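Side-chain contacts in haloacid dehalogenase domain protein hydrolase (Planctomyces limnophilus, PDB 4OVY), which binds a calcium ion and is probably a hydrolase of the haloacid dehalogenase family, perhaps a phosphatase: residues F41-T46 against E166-W171; E145-L150 against Y176-E181. All coordinates share one frame; numbering follows the deposited sequence.

Contact 1: residues F41-T46 against E166-W171; sequences FDNDGT and EFMRPW. With CA (calcium ion), chain J; EDO (1,2-ethanediol), chain H.
N43 meets M168, a selenomethionine, and W171 in a small, buried patch. This is the tight part of the contact. The N43 and M168 side chains lie alongside one another, pointing opposite ways. N43 ND2 lies 3.6 Å from M168 SE, and N43 CB is 3.9 Å from the same SE. W171 comes in obliquely, with CH2 3.9 Å from N43 ND2. With chi1 at 53°, W171 CG sits between its backbone N and carbonyl carbon, and the indole folds back over its own turn. W171 NE1 donates to F167 O at 2.8 Å, on a lone pair in the carbonyl plane. The bond is bent (133°), the oxygen tilted out of the indole plane. M168 O sits above one indole face, toward the rim. D42, D44 and T46 fit the DxDx(T/V) motif of HAD enzymes, at the end of strand 38-41. A leucine in place of W171 is likely to leave F167 O without its indole donor and open a gap beside the N43 amide. On the metal side D42, G45 and T46 make no contact with 166-171. The calcium ion is bound by D42 OD2 at 2.3 Å and by the backbone oxygen D44 O at 2.5 Å; N234 and two waters also bind it. An ethanediol donates through O1 to D44 OD2.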
ATOM      1  N   PHE A  41       7.171   0.384  12.060  1.00 16.87           N
ATOM      2  CA  PHE A  41       6.994   0.997  13.370  1.00 18.30           C
ATOM      3  C   PHE A  41       5.512   1.170  13.664  1.00 18.47           C
ATOM      4  O   PHE A  41       4.761   1.658  12.824  1.00 17.35           O
ATOM      5  CB  PHE A  41       7.609   2.402  13.390  1.00 19.79           C
ATOM      6  CG  PHE A  41       9.103   2.423  13.235  1.00 19.57           C
ATOM      7  CD1 PHE A  41       9.687   2.381  11.978  1.00 20.98           C
ATOM      8  CD2 PHE A  41       9.925   2.512  14.348  1.00 21.73           C
ATOM      9  CE1 PHE A  41      11.066   2.401  11.837  1.00 21.79           C
ATOM     10  CE2 PHE A  41      11.307   2.531  14.210  1.00 24.45           C
ATOM     11  CZ  PHE A  41      11.872   2.481  12.954  1.00 22.41           C
ATOM     12  N   ASP A  42       5.094   0.824  14.875  1.00 18.83           N
ATOM     13  CA  ASP A  42       3.847   1.371  15.393  1.00 19.71           C
ATOM     14  C   ASP A  42       4.040   2.882  15.585  1.00 19.41           C
ATOM     15  O   ASP A  42       5.182   3.369  15.630  1.00 18.88           O
ATOM     16  CB  ASP A  42       3.481   0.701  16.714  1.00 22.51           C
ATOM     17  CG  ASP A  42       2.028   0.907  17.104  1.00 28.17           C
ATOM     18  OD1 ASP A  42       1.222   1.459  16.330  1.00 27.07           O
ATOM     19  OD2 ASP A  42       1.685   0.494  18.214  1.00 41.59           O
ATOM     20  N   ASN A  43       2.938   3.620  15.691  1.00 20.51           N
ATOM     21  CA  ASN A  43       2.995   5.061  15.943  1.00 21.21           C
ATOM     22  C   ASN A  43       2.734   5.393  17.418  1.00 20.20           C
ATOM     23  O   ASN A  43       3.657   5.733  18.156  1.00 19.13           O
ATOM     24  CB  ASN A  43       2.007   5.807  15.031  1.00 20.60           C
ATOM     25  CG  ASN A  43       2.141   7.323  15.135  1.00 21.69           C
ATOM     26  OD1 ASN A  43       3.238   7.855  15.330  1.00 21.50           O
ATOM     27  ND2 ASN A  43       1.023   8.023  15.004  1.00 20.53           N
ATOM     28  N   ASP A  44       1.479   5.270  17.847  1.00 21.03           N
ATOM     29  CA  ASP A  44       1.094   5.581  19.232  1.00 20.49           C
ATOM     30  C   ASP A  44       1.964   4.794  20.216  1.00 19.43           C
ATOM     31  O   ASP A  44       1.994   3.580  20.161  1.00 22.21           O
ATOM     32  CB  ASP A  44      -0.372   5.215  19.484  1.00 20.45           C
ATOM     33  CG  ASP A  44      -1.348   6.014  18.636  1.00 24.17           C
ATOM     34  OD1 ASP A  44      -1.056   7.170  18.257  1.00 25.35           O
ATOM     35  OD2 ASP A  44      -2.436   5.475  18.360  1.00 30.67           O
ATOM     36  N   GLY A  45       2.676   5.491  21.097  1.00 18.53           N
ATOM     37  CA  GLY A  45       3.475   4.849  22.136  1.00 18.83           C
ATOM     38  C   GLY A  45       4.827   4.332  21.676  1.00 18.30           C
ATOM     39  O   GLY A  45       5.617   3.857  22.492  1.00 18.70           O
ATOM     40  N   THR A  46       5.086   4.411  20.371  1.00 16.59           N
ATOM     41  CA  THR A  46       6.329   3.929  19.787  1.00 17.99           C
ATOM     42  C   THR A  46       7.127   5.107  19.209  1.00 19.70           C
ATOM     43  O   THR A  46       8.318   5.237  19.488  1.00 20.34           O
ATOM     44  CB  THR A  46       6.039   2.866  18.715  1.00 18.03           C
ATOM     45  OG1 THR A  46       5.507   1.693  19.349  1.00 19.48           O
ATOM     46  CG2 THR A  46       7.299   2.485  17.947  1.00 17.98           C
ATOM     47  N   GLU A 166      -5.686   7.980   7.632  1.00 19.59           N
ATOM     48  CA  GLU A 166      -5.907   9.359   7.206  1.00 20.93           C
ATOM     49  C   GLU A 166      -5.778  10.383   8.329  1.00 20.31           C
ATOM     50  O   GLU A 166      -5.709  11.591   8.071  1.00 21.51           O
ATOM     51  CB  GLU A 166      -7.262   9.487   6.497  1.00 22.65           C
ATOM     52  CG  GLU A 166      -7.390   8.638   5.230  1.00 24.42           C
ATOM     53  CD  GLU A 166      -6.217   8.781   4.257  1.00 25.83           C
ATOM     54  OE1 GLU A 166      -5.612   9.876   4.158  1.00 26.71           O
ATOM     55  OE2 GLU A 166      -5.895   7.790   3.566  1.00 25.71           O
ATOM     56  N   PHE A 167      -5.739   9.914   9.572  1.00 20.12           N
ATOM     57  CA  PHE A 167      -5.362  10.780  10.687  1.00 20.38           C
ATOM     58  C   PHE A 167      -3.855  11.070  10.681  1.00 20.61           C
ATOM     59  O   PHE A 167      -3.438  12.150  11.091  1.00 21.14           O
ATOM     60  CB  PHE A 167      -5.755  10.165  12.028  1.00 20.27           C
ATOM     61  CG  PHE A 167      -5.468  11.056  13.188  1.00 22.31           C
ATOM     62  CD1 PHE A 167      -6.253  12.184  13.417  1.00 21.60           C
ATOM     63  CD2 PHE A 167      -4.392  10.800  14.033  1.00 22.11           C
ATOM     64  CE1 PHE A 167      -5.983  13.027  14.478  1.00 22.45           C
ATOM     65  CE2 PHE A 167      -4.117  11.645  15.094  1.00 25.08           C
ATOM     66  CZ  PHE A 167      -4.914  12.756  15.318  1.00 25.36           C
HETATM   67  N   MSE A 168      -3.051  10.102  10.245  1.00 19.05           N
HETATM   68  CA  MSE A 168      -1.578  10.233  10.302  1.00 20.43           C
HETATM   69  C   MSE A 168      -0.987  10.827   9.049  1.00 19.11           C
HETATM   70  O   MSE A 168       0.007  11.564   9.104  1.00 19.51           O
HETATM   71  CB  MSE A 168      -0.958   8.854  10.536  1.00 19.43           C
HETATM   72  CG  MSE A 168      -1.355   8.298  11.903  1.00 22.04           C
HETATM   73 SE   MSE A 168      -0.579   6.504  12.166  1.00 23.93          SE
HETATM   74  CE  MSE A 168      -1.703   5.487  10.915  1.00 21.30           C
ATOM     75  N   ARG A 169      -1.584  10.520   7.903  1.00 18.10           N
ATOM     76  CA  ARG A 169      -1.012  10.912   6.606  1.00 19.04           C
ATOM     77  C   ARG A 169      -0.790  12.406   6.368  1.00 19.99           C
ATOM     78  O   ARG A 169       0.155  12.765   5.673  1.00 22.59           O
ATOM     79  CB  ARG A 169      -1.823  10.329   5.447  1.00 18.89           C
ATOM     80  CG  ARG A 169      -1.428   8.905   5.103  1.00 18.60           C
ATOM     81  CD  ARG A 169      -2.354   8.296   4.072  1.00 19.78           C
ATOM     82  NE  ARG A 169      -1.767   7.105   3.464  1.00 19.96           N
ATOM     83  CZ  ARG A 169      -2.421   6.238   2.697  1.00 17.15           C
ATOM     84  NH1 ARG A 169      -3.720   6.381   2.444  1.00 17.61           N
ATOM     85  NH2 ARG A 169      -1.769   5.223   2.169  1.00 18.44           N
ATOM     86  N   PRO A 170      -1.651  13.278   6.923  1.00 20.60           N
ATOM     87  CA  PRO A 170      -1.452  14.702   6.669  1.00 21.60           C
ATOM     88  C   PRO A 170      -0.126  15.289   7.185  1.00 22.21           C
ATOM     89  O   PRO A 170       0.346  16.277   6.628  1.00 23.14           O
ATOM     90  CB  PRO A 170      -2.641  15.359   7.378  1.00 22.52           C
ATOM     91  CG  PRO A 170      -3.684  14.294   7.435  1.00 22.51           C
ATOM     92  CD  PRO A 170      -2.927  13.017   7.618  1.00 21.09           C
ATOM     93  N   TRP A 171       0.459  14.687   8.218  1.00 20.65           N
ATOM     94  CA  TRP A 171       1.627  15.267   8.898  1.00 20.17           C
ATOM     95  C   TRP A 171       2.846  14.339   9.024  1.00 19.68           C
ATOM     96  O   TRP A 171       3.930  14.796   9.411  1.00 19.81           O
ATOM     97  CB  TRP A 171       1.210  15.768  10.288  1.00 20.06           C
ATOM     98  CG  TRP A 171       0.505  14.734  11.111  1.00 20.81           C
ATOM     99  CD1 TRP A 171      -0.844  14.501  11.160  1.00 22.62           C
ATOM    100  CD2 TRP A 171       1.106  13.786  11.987  1.00 20.78           C
ATOM    101  NE1 TRP A 171      -1.118  13.463  12.016  1.00 22.61           N
ATOM    102  CE2 TRP A 171       0.061  13.002  12.537  1.00 22.60           C
ATOM    103  CE3 TRP A 171       2.423  13.514  12.361  1.00 22.12           C
ATOM    104  CZ2 TRP A 171       0.300  11.973  13.447  1.00 21.73           C
ATOM    105  CZ3 TRP A 171       2.659  12.488  13.268  1.00 23.39           C
ATOM    106  CH2 TRP A 171       1.604  11.732  13.799  1.00 23.50           C
TER
HETATM  107 CA    CA J 409       1.168   1.267  20.330  1.00 55.54          CA
HETATM  108  C1  EDO H 407      -4.493   3.169  18.308  1.00 45.13           C
HETATM  109  O1  EDO H 407      -3.069   2.989  18.362  1.00 39.85           O
HETATM  110  C2  EDO H 407      -5.203   1.893  18.747  1.00 47.62           C
HETATM  111  O2  EDO H 407      -4.548   0.749  18.185  1.00 49.82           O
HETATM  112  O   HOH W   1       0.205  -1.222  19.426  1.00 53.20           O
HETATM  113  O   HOH W   2      -0.479   1.569  21.578  1.00 35.48           O

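Contact 2: residues E145-L150 against Y176-E181; sequences ELLAFL and YGIPPE
L147 has CG anti to its carbonyl carbon, chi1 -72°, and this sends its two methyls forward from the helix toward Y176 and I178. In I178, CG1 is likewise anti to the carbonyl carbon (chi1 -63°), and an extended chi2 carries CD1 out to meet the leucine. The two methyls of L147 take different partners. L147 CD1 is 3.7 Å from the backbone oxygen Y176 O. L147 CD1 also lies 4.1 Å from Y176 CB and 4.2 Å from Y176 CD1, so it touches the base of the tyrosine and not its hydroxyl end. The approach to the ring is oblique. L147 CD2 meets I178 CD1 at 4.1 Å, and these two side chains run across each other at about a right angle. The side-chain contacts are apolar and centred on a single leucine; the closest approach is a methyl against a backbone oxygen. Y176 O is polar but has its own partner, since R151 NH2 donates to it. G177 leaves helical geometry with a positive phi of 76°, which suits glycine, and so turns the chain from Y176 to I178. Helix 172-176 ends here. Together with helix 165-168 it belongs to the beta-alpha-beta crossover between the parallel strands 156-161 and 183-195, as in the Rossmann-like core of HAD proteins. Helix 141-152 precedes strand 156-161. L147 rests on F41 of strand 38-41 and T157 of strand 156-161, I178 touches T157 and I159, and L146, F149 and L150 face helix 11-24.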
ATOM      1  N   GLU A 145      15.894  10.045  15.401  1.00 20.39           N
ATOM      2  CA  GLU A 145      17.270   9.664  15.081  1.00 22.07           C
ATOM      3  C   GLU A 145      17.341   8.264  14.473  1.00 21.18           C
ATOM      4  O   GLU A 145      18.054   8.046  13.495  1.00 21.19           O
ATOM      5  CB  GLU A 145      18.153   9.748  16.325  1.00 22.85           C
ATOM      6  CG  GLU A 145      18.364  11.174  16.798  1.00 22.33           C
ATOM      7  CD  GLU A 145      19.000  11.268  18.166  1.00 24.10           C
ATOM      8  OE1 GLU A 145      19.493  10.233  18.682  1.00 24.26           O
ATOM      9  OE2 GLU A 145      19.012  12.390  18.722  1.00 23.35           O
ATOM     10  N   LEU A 146      16.592   7.327  15.047  1.00 21.63           N
ATOM     11  CA  LEU A 146      16.571   5.956  14.543  1.00 19.91           C
ATOM     12  C   LEU A 146      16.024   5.897  13.123  1.00 18.73           C
ATOM     13  O   LEU A 146      16.604   5.240  12.265  1.00 18.14           O
ATOM     14  CB  LEU A 146      15.764   5.047  15.478  1.00 18.94           C
ATOM     15  CG  LEU A 146      15.601   3.593  15.031  1.00 20.02           C
ATOM     16  CD1 LEU A 146      16.954   2.919  14.798  1.00 20.34           C
ATOM     17  CD2 LEU A 146      14.807   2.843  16.081  1.00 19.37           C
ATOM     18  N   LEU A 147      14.918   6.594  12.873  1.00 19.13           N
ATOM     19  CA  LEU A 147      14.357   6.674  11.518  1.00 19.37           C
ATOM     20  C   LEU A 147      15.379   7.197  10.491  1.00 18.53           C
ATOM     21  O   LEU A 147      15.545   6.607   9.423  1.00 19.30           O
ATOM     22  CB  LEU A 147      13.112   7.561  11.507  1.00 20.78           C
ATOM     23  CG  LEU A 147      11.861   6.972  12.164  1.00 20.89           C
ATOM     24  CD1 LEU A 147      10.843   8.077  12.391  1.00 19.59           C
ATOM     25  CD2 LEU A 147      11.268   5.847  11.327  1.00 21.17           C
ATOM     26  N   ALA A 148      16.063   8.289  10.825  1.00 19.16           N
ATOM     27  CA  ALA A 148      17.075   8.871   9.937  1.00 23.16           C
ATOM     28  C   ALA A 148      18.240   7.908   9.694  1.00 21.95           C
ATOM     29  O   ALA A 148      18.710   7.760   8.566  1.00 22.16           O
ATOM     30  CB  ALA A 148      17.599  10.187  10.512  1.00 25.52           C
ATOM     31  N   PHE A 149      18.694   7.266  10.766  1.00 22.86           N
ATOM     32  CA  PHE A 149      19.800   6.315  10.713  1.00 23.25           C
ATOM     33  C   PHE A 149      19.473   5.160   9.764  1.00 21.82           C
ATOM     34  O   PHE A 149      20.282   4.776   8.925  1.00 21.17           O
ATOM     35  CB  PHE A 149      20.084   5.787  12.123  1.00 23.91           C
ATOM     36  CG  PHE A 149      21.139   4.715  12.183  1.00 25.22           C
ATOM     37  CD1 PHE A 149      22.472   5.016  11.923  1.00 26.87           C
ATOM     38  CD2 PHE A 149      20.809   3.416  12.536  1.00 25.02           C
ATOM     39  CE1 PHE A 149      23.452   4.034  11.996  1.00 29.33           C
ATOM     40  CE2 PHE A 149      21.786   2.425  12.604  1.00 27.21           C
ATOM     41  CZ  PHE A 149      23.110   2.736  12.333  1.00 26.73           C
ATOM     42  N   LEU A 150      18.275   4.613   9.904  1.00 21.60           N
ATOM     43  CA  LEU A 150      17.834   3.519   9.042  1.00 21.54           C
ATOM     44  C   LEU A 150      17.723   3.959   7.581  1.00 19.26           C
ATOM     45  O   LEU A 150      18.166   3.251   6.676  1.00 18.95           O
ATOM     46  CB  LEU A 150      16.505   2.953   9.547  1.00 21.04           C
ATOM     47  CG  LEU A 150      16.607   2.252  10.909  1.00 22.22           C
ATOM     48  CD1 LEU A 150      15.232   2.026  11.515  1.00 21.67           C
ATOM     49  CD2 LEU A 150      17.372   0.939  10.799  1.00 23.91           C
ATOM     50  N   TYR A 176       7.920  12.758  10.645  1.00 19.55           N
ATOM     51  CA  TYR A 176       8.720  11.525  10.704  1.00 19.10           C
ATOM     52  C   TYR A 176       9.567  11.263   9.463  1.00 19.19           C
ATOM     53  O   TYR A 176      10.403  10.353   9.474  1.00 19.70           O
ATOM     54  CB  TYR A 176       7.804  10.300  10.885  1.00 18.26           C
ATOM     55  CG  TYR A 176       7.008  10.261  12.166  1.00 19.11           C
ATOM     56  CD1 TYR A 176       7.601  10.533  13.396  1.00 19.05           C
ATOM     57  CD2 TYR A 176       5.659   9.900  12.157  1.00 19.45           C
ATOM     58  CE1 TYR A 176       6.872  10.471  14.573  1.00 20.26           C
ATOM     59  CE2 TYR A 176       4.922   9.837  13.331  1.00 19.21           C
ATOM     60  CZ  TYR A 176       5.530  10.121  14.535  1.00 19.59           C
ATOM     61  OH  TYR A 176       4.811  10.055  15.702  1.00 19.93           O
ATOM     62  N   GLY A 177       9.337  12.014   8.388  1.00 19.13           N
ATOM     63  CA  GLY A 177       9.989  11.731   7.111  1.00 20.35           C
ATOM     64  C   GLY A 177       9.388  10.536   6.394  1.00 21.23           C
ATOM     65  O   GLY A 177      10.024   9.950   5.528  1.00 22.37           O
ATOM     66  N   ILE A 178       8.153  10.179   6.744  1.00 20.07           N
ATOM     67  CA  ILE A 178       7.505   9.010   6.179  1.00 18.60           C
ATOM     68  C   ILE A 178       6.361   9.460   5.277  1.00 18.57           C
ATOM     69  O   ILE A 178       5.387  10.061   5.764  1.00 20.05           O
ATOM     70  CB  ILE A 178       6.990   8.083   7.296  1.00 18.93           C
ATOM     71  CG1 ILE A 178       8.175   7.576   8.128  1.00 19.64           C
ATOM     72  CG2 ILE A 178       6.199   6.925   6.700  1.00 18.79           C
ATOM     73  CD1 ILE A 178       7.784   6.795   9.368  1.00 20.88           C
ATOM     74  N   PRO A 179       6.468   9.186   3.963  1.00 17.53           N
ATOM     75  CA  PRO A 179       5.445   9.624   3.021  1.00 18.90           C
ATOM     76  C   PRO A 179       4.168   8.794   3.134  1.00 18.19           C
ATOM     77  O   PRO A 179       4.201   7.701   3.683  1.00 17.99           O
ATOM     78  CB  PRO A 179       6.108   9.386   1.669  1.00 19.91           C
ATOM     79  CG  PRO A 179       6.965   8.192   1.897  1.00 20.10           C
ATOM     80  CD  PRO A 179       7.476   8.334   3.301  1.00 19.69           C
ATOM     81  N   PRO A 180       3.048   9.299   2.596  1.00 20.53           N
ATOM     82  CA  PRO A 180       1.747   8.637   2.755  1.00 19.09           C
ATOM     83  C   PRO A 180       1.711   7.193   2.269  1.00 18.62           C
ATOM     84  O   PRO A 180       1.044   6.358   2.890  1.00 20.21           O
ATOM     85  CB  PRO A 180       0.793   9.510   1.935  1.00 22.48           C
ATOM     86  CG  PRO A 180       1.475  10.818   1.813  1.00 25.33           C
ATOM     87  CD  PRO A 180       2.939  10.548   1.825  1.00 20.91           C
ATOM     88  N   GLU A 181       2.436   6.893   1.188  1.00 16.74           N
ATOM     89  CA  GLU A 181       2.484   5.524   0.654  1.00 18.35           C
ATOM     90  C   GLU A 181       3.209   4.522   1.570  1.00 17.42           C
ATOM     91  O   GLU A 181       3.220   3.328   1.280  1.00 21.39           O
ATOM     92  CB  GLU A 181       3.062   5.492  -0.775  1.00 19.11           C
ATOM     93  CG  GLU A 181       4.544   5.852  -0.917  1.00 19.75           C
ATOM     94  CD  GLU A 181       4.814   7.343  -1.058  1.00 22.15           C
ATOM     95  OE1 GLU A 181       3.940   8.185  -0.712  1.00 20.32           O
ATOM     96  OE2 GLU A 181       5.927   7.671  -1.523  1.00 22.12           O
TER

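In the fold
Both contacts are buried. Contact 1 lies about 4 Å from the centre of the chain, and contact 2, about 13 Å out, is more peripheral (both measured from the contact's centre). Both join parts arranged around strands 38-41 and 156-161. Contact 1 sets an amide from within the metal-binding loop against selenium and an indole. Contact 2 is apolar in its side-chain contacts and stands away from the calcium ion. They touch each other: Y176 OH and N43 OD1 form a weak hydrogen bond at 2.7 Å, W171 packs on the Y176 ring, and F41 packs on L147. Outside the touching residues, the segments also reach the second subunit: E166 bridges to R221 of that subunit, E181 to K156 and R226 of it.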